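Local coordinates for pyruvate kinase (Pyrobaculum aerophilum, PDB 3QTG), which catalyses the last step of glycolysis, the transfer of a phosphoryl group from phosphoenolpyruvate to ADP, giving pyruvate and ATP with a divalent metal cofactor, at residues Asp108-Asp111 with Ile115-Pro118; Gln128-Leu133 with Glu170-Asp175; Leu386-Ala391 with Ala409-Ile414; Glu426-Gly431 with Tyr448-Gly453. One frame throughout, in Å; residues are numbered along the deposited sequence.

Contact 1: Asp108-Asp111 with Ile115-Pro118; sequences DKSD and IPVP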
loop_
_atom_site.group_PDB
_atom_site.type_symbol
_atom_site.label_atom_id
_atom_site.label_comp_id
_atom_site.label_asym_id
_atom_site.label_seq_id
_atom_site.Cartn_x
_atom_site.Cartn_y
_atom_site.Cartn_z
ATOM N N ASP A 108 0.697 -43.867 45.997
ATOM C CA ASP A 108 0.563 -42.720 46.882
ATOM C C ASP A 108 1.460 -42.856 48.129
ATOM O O ASP A 108 1.504 -41.952 48.958
ATOM C CB ASP A 108 -0.910 -42.499 47.280
ATOM C CG ASP A 108 -1.519 -43.699 47.975
ATOM O OD1 ASP A 108 -0.933 -44.798 47.913
ATOM O OD2 ASP A 108 -2.595 -43.548 48.587
ATOM N N LYS A 109 2.179 -43.971 48.240
ATOM C CA LYS A 109 3.035 -44.238 49.399
ATOM C C LYS A 109 4.061 -45.307 49.082
ATOM O O LYS A 109 3.705 -46.398 48.669
ATOM C CB LYS A 109 2.224 -44.620 50.663
ATOM C CG LYS A 109 3.130 -44.996 51.830
ATOM C CD LYS A 109 2.695 -44.373 53.128
ATOM C CE LYS A 109 3.751 -44.636 54.214
ATOM N NZ LYS A 109 3.416 -43.915 55.459
ATOM N N SER A 110 5.336 -44.976 49.262
ATOM C CA SER A 110 6.414 -45.927 49.024
ATOM C C SER A 110 6.893 -46.583 50.319
ATOM O O SER A 110 6.521 -46.161 51.412
ATOM C CB SER A 110 7.598 -45.243 48.326
ATOM O OG SER A 110 8.467 -44.689 49.289
ATOM N N ASP A 111 7.704 -47.629 50.167
ATOM C CA ASP A 111 8.356 -48.326 51.279
ATOM C C ASP A 111 9.787 -47.820 51.445
ATOM O O ASP A 111 10.598 -48.439 52.137
ATOM C CB ASP A 111 8.404 -49.834 50.986
ATOM C CG ASP A 111 9.165 -50.157 49.686
ATOM O OD1 ASP A 111 9.559 -49.217 48.950
ATOM O OD2 ASP A 111 9.372 -51.355 49.397
ATOM N N ILE A 115 10.321 -43.683 44.234
ATOM C CA ILE A 115 9.583 -42.420 44.325
ATOM C C ILE A 115 8.124 -42.692 43.975
ATOM O O ILE A 115 7.828 -43.167 42.869
ATOM C CB ILE A 115 10.118 -41.299 43.364
ATOM C CG1 ILE A 115 11.645 -41.175 43.372
ATOM C CG2 ILE A 115 9.426 -39.949 43.634
ATOM C CD1 ILE A 115 12.292 -41.201 44.755
ATOM N N PRO A 116 7.201 -42.395 44.913
ATOM C CA PRO A 116 5.811 -42.627 44.621
ATOM C C PRO A 116 5.144 -41.452 43.871
ATOM O O PRO A 116 5.230 -40.287 44.288
ATOM C CB PRO A 116 5.212 -42.844 46.009
ATOM C CG PRO A 116 6.052 -42.001 46.912
ATOM C CD PRO A 116 7.396 -41.853 46.275
ATOM N N VAL A 117 4.483 -41.764 42.766
ATOM C CA VAL A 117 3.766 -40.751 41.991
ATOM C C VAL A 117 2.303 -41.192 41.855
ATOM O O VAL A 117 2.017 -42.118 41.099
ATOM C CB VAL A 117 4.399 -40.518 40.607
ATOM C CG1 VAL A 117 3.742 -39.337 39.924
ATOM C CG2 VAL A 117 5.895 -40.255 40.733
ATOM N N PRO A 118 1.381 -40.564 42.627
ATOM C CA PRO A 118 -0.010 -41.017 42.664
ATOM C C PRO A 118 -0.899 -40.546 41.502
ATOM O O PRO A 118 -2.068 -40.228 41.699
ATOM C CB PRO A 118 -0.510 -40.468 44.003
ATOM C CG PRO A 118 0.207 -39.228 44.177
ATOM C CD PRO A 118 1.600 -39.465 43.585
#

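Contact 2: Gln128-Leu133 with Glu170-Asp175; sequences QNDVIL and EGKDYD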
loop_
_atom_site.group_PDB
_atom_site.type_symbol
_atom_site.label_atom_id
_atom_site.label_comp_id
_atom_site.label_asym_id
_atom_site.label_seq_id
_atom_site.Cartn_x
_atom_site.Cartn_y
_atom_site.Cartn_z
ATOM N N GLN A 128 10.767 -42.824 26.923
ATOM C CA GLN A 128 12.227 -42.885 26.965
ATOM C C GLN A 128 12.880 -41.635 26.383
ATOM O O GLN A 128 12.462 -41.137 25.343
ATOM C CB GLN A 128 12.725 -44.108 26.223
ATOM C CG GLN A 128 14.041 -44.606 26.768
ATOM C CD GLN A 128 14.511 -45.830 26.060
ATOM O OE1 GLN A 128 13.764 -46.796 25.903
ATOM N NE2 GLN A 128 15.761 -45.803 25.604
ATOM N N ASN A 129 13.902 -41.143 27.081
ATOM C CA ASN A 129 14.639 -39.904 26.747
ATOM C C ASN A 129 13.963 -38.595 27.136
ATOM O O ASN A 129 14.543 -37.537 26.923
ATOM C CB ASN A 129 15.113 -39.855 25.280
ATOM C CG ASN A 129 15.967 -41.050 24.912
ATOM O OD1 ASN A 129 15.601 -41.842 24.033
ATOM N ND2 ASN A 129 17.096 -41.212 25.605
ATOM N N ASP A 130 12.771 -38.665 27.733
ATOM C CA ASP A 130 12.157 -37.479 28.327
ATOM C C ASP A 130 12.943 -37.090 29.550
ATOM O O ASP A 130 13.595 -37.942 30.159
ATOM C CB ASP A 130 10.713 -37.741 28.765
ATOM C CG ASP A 130 9.715 -37.534 27.651
ATOM O OD1 ASP A 130 10.001 -36.731 26.724
ATOM O OD2 ASP A 130 8.645 -38.176 27.706
ATOM N N VAL A 131 12.839 -35.820 29.928
ATOM C CA VAL A 131 13.493 -35.289 31.120
ATOM C C VAL A 131 12.437 -34.883 32.168
ATOM O O VAL A 131 11.495 -34.124 31.881
ATOM C CB VAL A 131 14.393 -34.087 30.781
ATOM C CG1 VAL A 131 15.024 -33.495 32.037
ATOM C CG2 VAL A 131 15.473 -34.489 29.711
ATOM N N ILE A 132 12.615 -35.411 33.375
ATOM C CA ILE A 132 11.711 -35.189 34.476
ATOM C C ILE A 132 12.281 -34.063 35.335
ATOM O O ILE A 132 13.463 -34.066 35.642
ATOM C CB ILE A 132 11.557 -36.484 35.301
ATOM C CG1 ILE A 132 10.770 -37.531 34.500
ATOM C CG2 ILE A 132 10.895 -36.201 36.658
ATOM C CD1 ILE A 132 10.993 -38.904 35.028
ATOM N N LEU A 133 11.441 -33.111 35.717
ATOM C CA LEU A 133 11.896 -31.930 36.448
ATOM C C LEU A 133 11.295 -31.843 37.835
ATOM O O LEU A 133 10.086 -31.854 38.006
ATOM C CB LEU A 133 11.545 -30.644 35.683
ATOM C CG LEU A 133 12.027 -30.516 34.240
ATOM C CD1 LEU A 133 11.348 -29.293 33.583
ATOM C CD2 LEU A 133 13.556 -30.403 34.244
ATOM N N GLU A 170 9.529 -32.159 31.114
ATOM C CA GLU A 170 9.996 -31.157 30.142
ATOM C C GLU A 170 9.373 -31.352 28.763
ATOM O O GLU A 170 9.591 -32.381 28.125
ATOM C CB GLU A 170 11.516 -31.230 30.044
ATOM C CG GLU A 170 12.179 -30.135 29.214
ATOM C CD GLU A 170 13.683 -30.281 29.231
ATOM O OE1 GLU A 170 14.178 -31.215 28.569
ATOM O OE2 GLU A 170 14.362 -29.484 29.919
ATOM N N GLY A 171 8.582 -30.371 28.318
ATOM C CA GLY A 171 7.935 -30.406 27.001
ATOM C C GLY A 171 6.731 -31.324 26.843
ATOM O O GLY A 171 6.261 -31.530 25.719
ATOM N N LYS A 172 6.229 -31.880 27.953
ATOM C CA LYS A 172 5.042 -32.745 27.931
ATOM C C LYS A 172 3.939 -32.185 28.801
ATOM O O LYS A 172 4.194 -31.630 29.861
ATOM C CB LYS A 172 5.354 -34.182 28.395
ATOM C CG LYS A 172 6.340 -34.957 27.544
ATOM C CD LYS A 172 5.756 -35.372 26.210
ATOM C CE LYS A 172 6.795 -36.114 25.388
ATOM N NZ LYS A 172 6.864 -37.559 25.773
ATOM N N ASP A 173 2.709 -32.339 28.337
ATOM C CA ASP A 173 1.525 -31.972 29.097
ATOM C C ASP A 173 0.882 -33.194 29.742
ATOM O O ASP A 173 0.841 -34.272 29.147
ATOM C CB ASP A 173 0.497 -31.326 28.173
ATOM C CG ASP A 173 0.945 -29.979 27.652
ATOM O OD1 ASP A 173 0.162 -29.015 27.831
ATOM O OD2 ASP A 173 2.061 -29.884 27.080
ATOM N N TYR A 174 0.372 -33.018 30.951
ATOM C CA TYR A 174 -0.425 -34.054 31.590
ATOM C C TYR A 174 -1.913 -34.034 31.185
ATOM O O TYR A 174 -2.570 -32.995 31.246
ATOM C CB TYR A 174 -0.341 -33.917 33.101
ATOM C CG TYR A 174 1.037 -34.027 33.718
ATOM C CD1 TYR A 174 1.927 -35.056 33.364
ATOM C CD2 TYR A 174 1.427 -33.125 34.697
ATOM C CE1 TYR A 174 3.193 -35.142 33.968
ATOM C CE2 TYR A 174 2.658 -33.204 35.298
ATOM C CZ TYR A 174 3.530 -34.220 34.943
ATOM O OH TYR A 174 4.743 -34.270 35.572
ATOM N N ASP A 175 -2.457 -35.191 30.829
ATOM C CA ASP A 175 -3.882 -35.297 30.547
ATOM C C ASP A 175 -4.697 -35.473 31.841
ATOM O O ASP A 175 -5.106 -36.579 32.196
ATOM C CB ASP A 175 -4.137 -36.437 29.558
ATOM C CG ASP A 175 -5.606 -36.595 29.207
ATOM O OD1 ASP A 175 -6.391 -35.635 29.381
ATOM O OD2 ASP A 175 -5.984 -37.697 28.750
HETATM O O HOH W 1 11.378 -34.379 27.791
#

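Contact 3: Leu386-Ala391 with Ala409-Ile414; sequences LARRIA and ARSLSI. With SO4 (sulfate ion), chain C.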
loop_
_atom_site.group_PDB
_atom_site.type_symbol
_atom_site.label_atom_id
_atom_site.label_comp_id
_atom_site.label_asym_id
_atom_site.label_seq_id
_atom_site.Cartn_x
_atom_site.Cartn_y
_atom_site.Cartn_z
ATOM N N LEU A 386 -17.588 -1.267 23.995
ATOM C CA LEU A 386 -17.005 -0.398 22.988
ATOM C C LEU A 386 -15.606 0.022 23.418
ATOM O O LEU A 386 -14.703 0.142 22.570
ATOM C CB LEU A 386 -17.886 0.824 22.701
ATOM C CG LEU A 386 -17.414 1.772 21.577
ATOM C CD1 LEU A 386 -17.232 1.064 20.213
ATOM C CD2 LEU A 386 -18.359 2.977 21.455
ATOM N N ALA A 387 -15.421 0.229 24.726
ATOM C CA ALA A 387 -14.122 0.670 25.250
ATOM C C ALA A 387 -13.043 -0.338 24.901
ATOM O O ALA A 387 -11.990 0.025 24.379
ATOM C CB ALA A 387 -14.188 0.879 26.760
ATOM N N ARG A 388 -13.319 -1.611 25.185
ATOM C CA ARG A 388 -12.466 -2.723 24.741
ATOM C C ARG A 388 -12.276 -2.825 23.219
ATOM O O ARG A 388 -11.174 -3.118 22.748
ATOM C CB ARG A 388 -12.997 -4.053 25.281
ATOM C CG ARG A 388 -12.708 -4.262 26.776
ATOM C CD ARG A 388 -13.381 -5.552 27.278
ATOM N NE ARG A 388 -13.511 -5.562 28.737
ATOM C CZ ARG A 388 -12.643 -6.170 29.541
ATOM N NH1 ARG A 388 -11.598 -6.823 29.024
ATOM N NH2 ARG A 388 -12.819 -6.140 30.859
ATOM N N ARG A 389 -13.339 -2.614 22.448
ATOM C CA ARG A 389 -13.191 -2.682 21.004
ATOM C C ARG A 389 -12.259 -1.563 20.488
ATOM O O ARG A 389 -11.499 -1.768 19.561
ATOM C CB ARG A 389 -14.545 -2.658 20.303
ATOM C CG ARG A 389 -14.451 -2.888 18.791
ATOM C CD ARG A 389 -15.802 -2.765 18.091
ATOM N NE ARG A 389 -16.873 -3.404 18.846
ATOM C CZ ARG A 389 -17.147 -4.702 18.832
ATOM N NH1 ARG A 389 -18.141 -5.170 19.591
ATOM N NH2 ARG A 389 -16.436 -5.537 18.074
ATOM N N ILE A 390 -12.310 -0.395 21.107
ATOM C CA ILE A 390 -11.408 0.696 20.748
ATOM C C ILE A 390 -9.975 0.341 21.115
ATOM O O ILE A 390 -9.071 0.503 20.286
ATOM C CB ILE A 390 -11.831 2.062 21.382
ATOM C CG1 ILE A 390 -12.980 2.683 20.568
ATOM C CG2 ILE A 390 -10.640 3.039 21.431
ATOM C CD1 ILE A 390 -13.863 3.590 21.367
ATOM N N ALA A 391 -9.784 -0.141 22.347
ATOM C CA ALA A 391 -8.450 -0.484 22.857
ATOM C C ALA A 391 -7.694 -1.477 21.999
ATOM O O ALA A 391 -6.468 -1.379 21.865
ATOM C CB ALA A 391 -8.519 -0.983 24.309
ATOM N N ALA A 409 -15.573 -0.342 35.515
ATOM C CA ALA A 409 -14.372 0.484 35.669
ATOM C C ALA A 409 -13.155 -0.336 36.112
ATOM O O ALA A 409 -12.058 -0.150 35.597
ATOM C CB ALA A 409 -14.620 1.652 36.635
ATOM N N ARG A 410 -13.367 -1.232 37.076
ATOM C CA ARG A 410 -12.311 -2.090 37.589
ATOM C C ARG A 410 -11.774 -3.059 36.537
ATOM O O ARG A 410 -10.591 -3.332 36.489
ATOM C CB ARG A 410 -12.834 -2.871 38.788
ATOM C CG ARG A 410 -13.004 -2.027 40.045
ATOM C CD ARG A 410 -13.915 -2.741 41.036
ATOM N NE ARG A 410 -14.158 -1.939 42.223
ATOM C CZ ARG A 410 -15.044 -2.244 43.179
ATOM N NH1 ARG A 410 -15.791 -3.350 43.107
ATOM N NH2 ARG A 410 -15.191 -1.431 44.215
ATOM N N SER A 411 -12.667 -3.610 35.724
ATOM C CA SER A 411 -12.293 -4.547 34.687
ATOM C C SER A 411 -11.347 -3.871 33.674
ATOM O O SER A 411 -10.332 -4.447 33.276
ATOM C CB SER A 411 -13.571 -5.027 33.995
ATOM O OG SER A 411 -13.373 -6.241 33.310
ATOM N N LEU A 412 -11.665 -2.628 33.313
ATOM C CA LEU A 412 -10.984 -1.902 32.230
ATOM C C LEU A 412 -9.636 -1.317 32.665
ATOM O O LEU A 412 -8.823 -0.903 31.845
ATOM C CB LEU A 412 -11.899 -0.790 31.697
ATOM C CG LEU A 412 -13.253 -1.248 31.175
ATOM C CD1 LEU A 412 -14.043 -0.038 30.702
ATOM C CD2 LEU A 412 -13.093 -2.294 30.051
ATOM N N SER A 413 -9.407 -1.334 33.970
ATOM C CA SER A 413 -8.180 -0.832 34.567
ATOM C C SER A 413 -6.886 -1.465 34.027
ATOM O O SER A 413 -5.829 -0.829 34.027
ATOM C CB SER A 413 -8.263 -1.052 36.069
ATOM O OG SER A 413 -7.324 -0.207 36.702
ATOM N N ILE A 414 -6.978 -2.718 33.575
ATOM C CA ILE A 414 -5.820 -3.438 33.051
ATOM C C ILE A 414 -5.884 -3.674 31.531
ATOM O O ILE A 414 -5.153 -4.500 30.987
ATOM C CB ILE A 414 -5.509 -4.748 33.874
ATOM C CG1 ILE A 414 -6.640 -5.793 33.778
ATOM C CG2 ILE A 414 -5.240 -4.389 35.349
ATOM C CD1 ILE A 414 -6.137 -7.216 34.044
HETATM S S SO4 C . -21.177 -0.676 25.846
HETATM O O1 SO4 C . -21.939 0.400 26.439
HETATM O O2 SO4 C . -20.965 -1.710 26.868
HETATM O O3 SO4 C . -19.877 -0.192 25.382
HETATM O O4 SO4 C . -21.858 -1.280 24.701
#

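Contact 4: Glu426-Gly431 with Tyr448-Gly453; sequences ENYEEG and YGIRGG. With SO4 (sulfate ion), chain C.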
loop_
_atom_site.group_PDB
_atom_site.type_symbol
_atom_site.label_atom_id
_atom_site.label_comp_id
_atom_site.label_asym_id
_atom_site.label_seq_id
_atom_site.Cartn_x
_atom_site.Cartn_y
_atom_site.Cartn_z
ATOM N N GLU A 426 -28.028 8.586 33.320
ATOM C CA GLU A 426 -29.344 7.978 33.107
ATOM C C GLU A 426 -29.400 7.244 31.780
ATOM O O GLU A 426 -30.162 6.287 31.611
ATOM C CB GLU A 426 -30.458 9.035 33.195
ATOM C CG GLU A 426 -31.810 8.510 33.754
ATOM C CD GLU A 426 -31.648 7.447 34.855
ATOM O OE1 GLU A 426 -31.214 7.799 35.980
ATOM O OE2 GLU A 426 -31.951 6.255 34.587
ATOM N N ASN A 427 -28.560 7.695 30.852
ATOM C CA ASN A 427 -28.541 7.195 29.494
ATOM C C ASN A 427 -27.212 7.592 28.856
ATOM O O ASN A 427 -26.413 8.317 29.465
ATOM C CB ASN A 427 -29.730 7.772 28.711
ATOM C CG ASN A 427 -29.774 9.297 28.750
ATOM O OD1 ASN A 427 -28.787 9.965 28.460
ATOM N ND2 ASN A 427 -30.929 9.852 29.098
ATOM N N TYR A 428 -26.995 7.135 27.627
ATOM C CA TYR A 428 -25.736 7.325 26.934
ATOM C C TYR A 428 -25.440 8.791 26.702
ATOM O O TYR A 428 -24.337 9.245 27.005
ATOM C CB TYR A 428 -25.767 6.619 25.596
ATOM C CG TYR A 428 -25.402 5.165 25.666
ATOM C CD1 TYR A 428 -26.340 4.190 25.360
ATOM C CD2 TYR A 428 -24.118 4.762 26.040
ATOM C CE1 TYR A 428 -26.011 2.846 25.412
ATOM C CE2 TYR A 428 -23.776 3.412 26.091
ATOM C CZ TYR A 428 -24.730 2.466 25.771
ATOM O OH TYR A 428 -24.431 1.137 25.829
ATOM N N GLU A 429 -26.437 9.516 26.184
ATOM C CA GLU A 429 -26.275 10.914 25.820
ATOM C C GLU A 429 -25.894 11.778 27.019
ATOM O O GLU A 429 -25.009 12.614 26.909
ATOM C CB GLU A 429 -27.498 11.462 25.050
ATOM C CG GLU A 429 -27.138 12.577 24.030
ATOM C CD GLU A 429 -26.456 12.058 22.741
ATOM O OE1 GLU A 429 -27.083 11.247 22.025
ATOM O OE2 GLU A 429 -25.298 12.464 22.431
ATOM N N GLU A 430 -26.525 11.540 28.169
ATOM C CA GLU A 430 -26.186 12.260 29.403
ATOM C C GLU A 430 -24.785 11.852 29.911
ATOM O O GLU A 430 -23.983 12.700 30.327
ATOM C CB GLU A 430 -27.283 12.035 30.456
ATOM C CG GLU A 430 -26.903 12.346 31.907
ATOM C CD GLU A 430 -28.019 12.011 32.907
ATOM O OE1 GLU A 430 -29.166 12.493 32.706
ATOM O OE2 GLU A 430 -27.752 11.281 33.895
ATOM N N GLY A 431 -24.488 10.555 29.842
ATOM C CA GLY A 431 -23.170 10.058 30.187
ATOM C C GLY A 431 -22.059 10.693 29.375
ATOM O O GLY A 431 -21.069 11.172 29.933
ATOM N N TYR A 448 -20.300 6.887 21.955
ATOM C CA TYR A 448 -20.924 5.710 22.535
ATOM C C TYR A 448 -21.605 4.916 21.410
ATOM O O TYR A 448 -21.866 5.449 20.311
ATOM C CB TYR A 448 -21.927 6.077 23.651
ATOM C CG TYR A 448 -23.140 6.846 23.180
ATOM C CD1 TYR A 448 -24.168 6.199 22.500
ATOM C CD2 TYR A 448 -23.263 8.216 23.413
ATOM C CE1 TYR A 448 -25.283 6.883 22.045
ATOM C CE2 TYR A 448 -24.384 8.915 22.974
ATOM C CZ TYR A 448 -25.389 8.229 22.290
ATOM O OH TYR A 448 -26.501 8.878 21.818
ATOM N N GLY A 449 -21.897 3.646 21.687
ATOM C CA GLY A 449 -22.734 2.888 20.784
ATOM C C GLY A 449 -22.861 1.426 21.113
ATOM O O GLY A 449 -21.863 0.769 21.403
ATOM N N ILE A 450 -24.091 0.921 21.052
ATOM C CA ILE A 450 -24.360 -0.504 21.262
ATOM C C ILE A 450 -24.907 -1.142 20.008
ATOM O O ILE A 450 -25.512 -0.456 19.176
ATOM C CB ILE A 450 -25.354 -0.784 22.428
ATOM C CG1 ILE A 450 -26.636 0.041 22.308
ATOM C CG2 ILE A 450 -24.700 -0.548 23.753
ATOM C CD1 ILE A 450 -27.841 -0.775 21.901
ATOM N N ARG A 451 -24.693 -2.456 19.885
ATOM C CA ARG A 451 -25.238 -3.243 18.782
ATOM C C ARG A 451 -26.730 -2.960 18.576
ATOM O O ARG A 451 -27.520 -2.980 19.528
ATOM C CB ARG A 451 -25.033 -4.729 19.030
ATOM C CG ARG A 451 -24.936 -5.508 17.741
ATOM C CD ARG A 451 -25.320 -6.963 17.921
ATOM N NE ARG A 451 -24.991 -7.728 16.716
ATOM C CZ ARG A 451 -25.554 -7.554 15.515
ATOM N NH1 ARG A 451 -26.504 -6.639 15.323
ATOM N NH2 ARG A 451 -25.160 -8.308 14.492
ATOM N N GLY A 452 -27.096 -2.679 17.331
ATOM C CA GLY A 452 -28.477 -2.349 16.997
ATOM C C GLY A 452 -28.923 -0.909 17.246
ATOM O O GLY A 452 -30.027 -0.531 16.833
ATOM N N GLY A 453 -28.087 -0.102 17.909
ATOM C CA GLY A 453 -28.455 1.295 18.201
ATOM C C GLY A 453 -27.720 2.328 17.351
ATOM O O GLY A 453 -26.820 1.991 16.573
HETATM S S SO4 C . -21.177 -0.676 25.846
HETATM O O1 SO4 C . -21.939 0.400 26.439
HETATM O O2 SO4 C . -20.965 -1.710 26.868
HETATM O O3 SO4 C . -19.877 -0.192 25.382
HETATM O O4 SO4 C . -21.858 -1.280 24.701
#

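Contact 1: Asp108-Asp111 with Ile115-Pro118
The pyrrolidine ring of Pro-116 meets the flat Lys-109/Ser-110 peptide through CG, which sits clear of the peptide plane, 3.9 Å from Ser-110 N; its CB also reaches back to Lys-109 N of the preceding peptide, 3.9 Å away. The CD corner of the same ring faces the Ser-110 methylene, with CD 4.0 Å from Ser-110 CB. At the other end Pro-118 meets carbon only, its CB 3.8 Å from Asp-108 CA and close to the Asp-108 methylene. The touch is van der Waals throughout. A chi1 of 88° turns Ser-110 OG back to the turn that follows, where it pairs with Gly-112 N; it is also bonded to Thr-91 OG1. Both segments are bonded through their backbones to the same neighbouring piece of chain, Asp-108 and Ser-110 to Ser-90 and Pro-116 to Gly-89, which probably helps set their spacing. Here the loop after strand 101-106 folds back along the outermost strand, 115-117, of the mixed sheet in the lid (B) domain inserted into the barrel. Beyond the prolines, Ile-115 and Val-117 pack on Phe-104 of strand 101-106, and Val-117 also reaches Phe-122 and Phe-123 of helix 120-125.

Contact 2: Gln128-Leu133 with Glu170-Asp175
Glu-170 N donates to Val-131 O over 2.9 Å, a bond that carries on, for one more residue, the antiparallel pairing of strands 131-134 and 167-169 in the lid-domain sheet. The carbonyl is met nearly head-on, with a C=O...N angle of 174°. Beside this bond the side chains of Glu-170 and Val-131 run the same way: CG of Glu-170 is anti to the backbone N (chi1 -172°) and the rest stays extended, laying OE1 3.6 Å from Val-131 CB. Leu-133 CD1 closes on the start of the glutamate, 4.0 Å from Glu-170 CB. Further along, Lys-172 bends back and crosses Asp-130 at about a right angle, its NZ making a salt bridge of 2.7 Å with the syn lone pair of Asp-130 OD2. The next shell steadies these groups: Arg-140 forms a salt bridge with Glu-170 OE2, Glu-127 and the carbonyl of Ala-125 also take Lys-172 NZ, and Glu-127 N donates to Asp-130 OD2. With an alanine in place of Asp-130, Glu-127 N and one hydrogen of the bridging water would probably be left without an acceptor, and Lys-172 would be held less firmly. Gly-171, at positive phi, turns the chain out of the sheet toward the barrel, its N bonded to His-260. Between the two chains, just before this bend, one water donates to Asp-130 OD1 and Glu-170 O and accepts from Val-131 N at 3.0 Å.

Contact 3: Leu386-Ala391 with Ala409-Ile414
Arg-388 NH2 and Ser-411 OG are modelled only 2.5 Å apart, yet the angle is too poor for a hydrogen bond, so the pairing is doubtful. The hydroxyl lies at the edge of the guanidinium, near its plane, as the serine CB does. The arginine gets there by an extended run from CG to NE, which crosses Leu-412: CD2 of the leucine is 3.8 Å from Arg-388 CG and 3.5 Å from Arg-388 NE. The other methyl, Leu-412 CD1, turns to the body of helix 385-391 and rests 4.0 Å from Ala-387 CB. Both helices, 385-391 and 406-412, lean on strands 399-403 and 418-422 in the alpha/beta C-terminal domain. A sulfate, probably from the crystallisation liquor, sits at the start of helix 385-391, taking Leu-386 N on O3 at 2.9 Å, and is also held by Ser-381 OG and by N of Met-382, Ser-383 and Thr-385. Arg-388's charged end is fastened weakly, to Tyr-199 OH. An alanine at Arg-388 is likely to uncover one leucine methyl, open a gap beside Ser-411 and cost Tyr-199 OH its weak arginine partner. Across the segments the contact thus rests mainly on Leu-412, while Tyr-199, also bonded to Ser-411 O, links both helices to the barrel.

Contact 4: Glu426-Gly431 with Tyr448-Gly453
Tyr-428, in the first turn of helix 428-439, brings its CA to 6.7 Å from the CA of Tyr-448 on strand 444-448, before the chain runs into a type II turn from Ile-450 to Gly-453. The two phenol rings are near parallel, 15° apart, but slid so far that they barely overlap. What covers the Tyr-448 face is the Tyr-428 methylene, a CH-pi contact with CB 3.4 Å from the Tyr-448 ring centroid and almost on its normal. A chi1 of 66° swings the Tyr-448 ring toward helix 428-439 and against that methylene. The Tyr-448 OH donates to Glu-429 OE1, modelled at a very short 2.4 Å, a length that is doubtful. The carboxylate comes to the ring edge, its plane turned 66° from the ring. In the open alpha/beta sheet of the C-terminal domain, this joins the beginning of one helix to the C-terminal part of the strand that follows it. Asn-427 is the N-cap, its OD1 taking Glu-430 N at 2.8 Å. The fit of Tyr-428 against Ile-450 is too close in the model and so doubtful; Tyr-428 OH points to sulfate O1, though the hydroxyl's place is uncertain. Lys-458 of a second subunit packs on Tyr-448 and makes a long, weak ion pair with Glu-429.

Overall arrangement
The four contacts form two pairs on opposite sides of the chain's centre. Contacts 1 and 2 share the lid-domain sheet, centres 19 Å and nearest atoms about 7 Å apart. Contacts 3 and 4, centres 16 Å apart, touch directly, Leu-386 CD2 lying 3.6 Å from Gly-449 N, and both reach one sulfate. The loop and helix start that hold it probably correspond to the phosphate-binding loop of the effector site in allosteric pyruvate kinases. The barrel separates the pairs, contacts 2 and 3 being 39 Å apart between centres. The lid pair lies nearer catalysis: between side chains, Pro-118 is about 6 Å from Arg-87, a probable ATP ligand, and Leu-133 about 10 Å from Asp-256, probably binding magnesium and substrate.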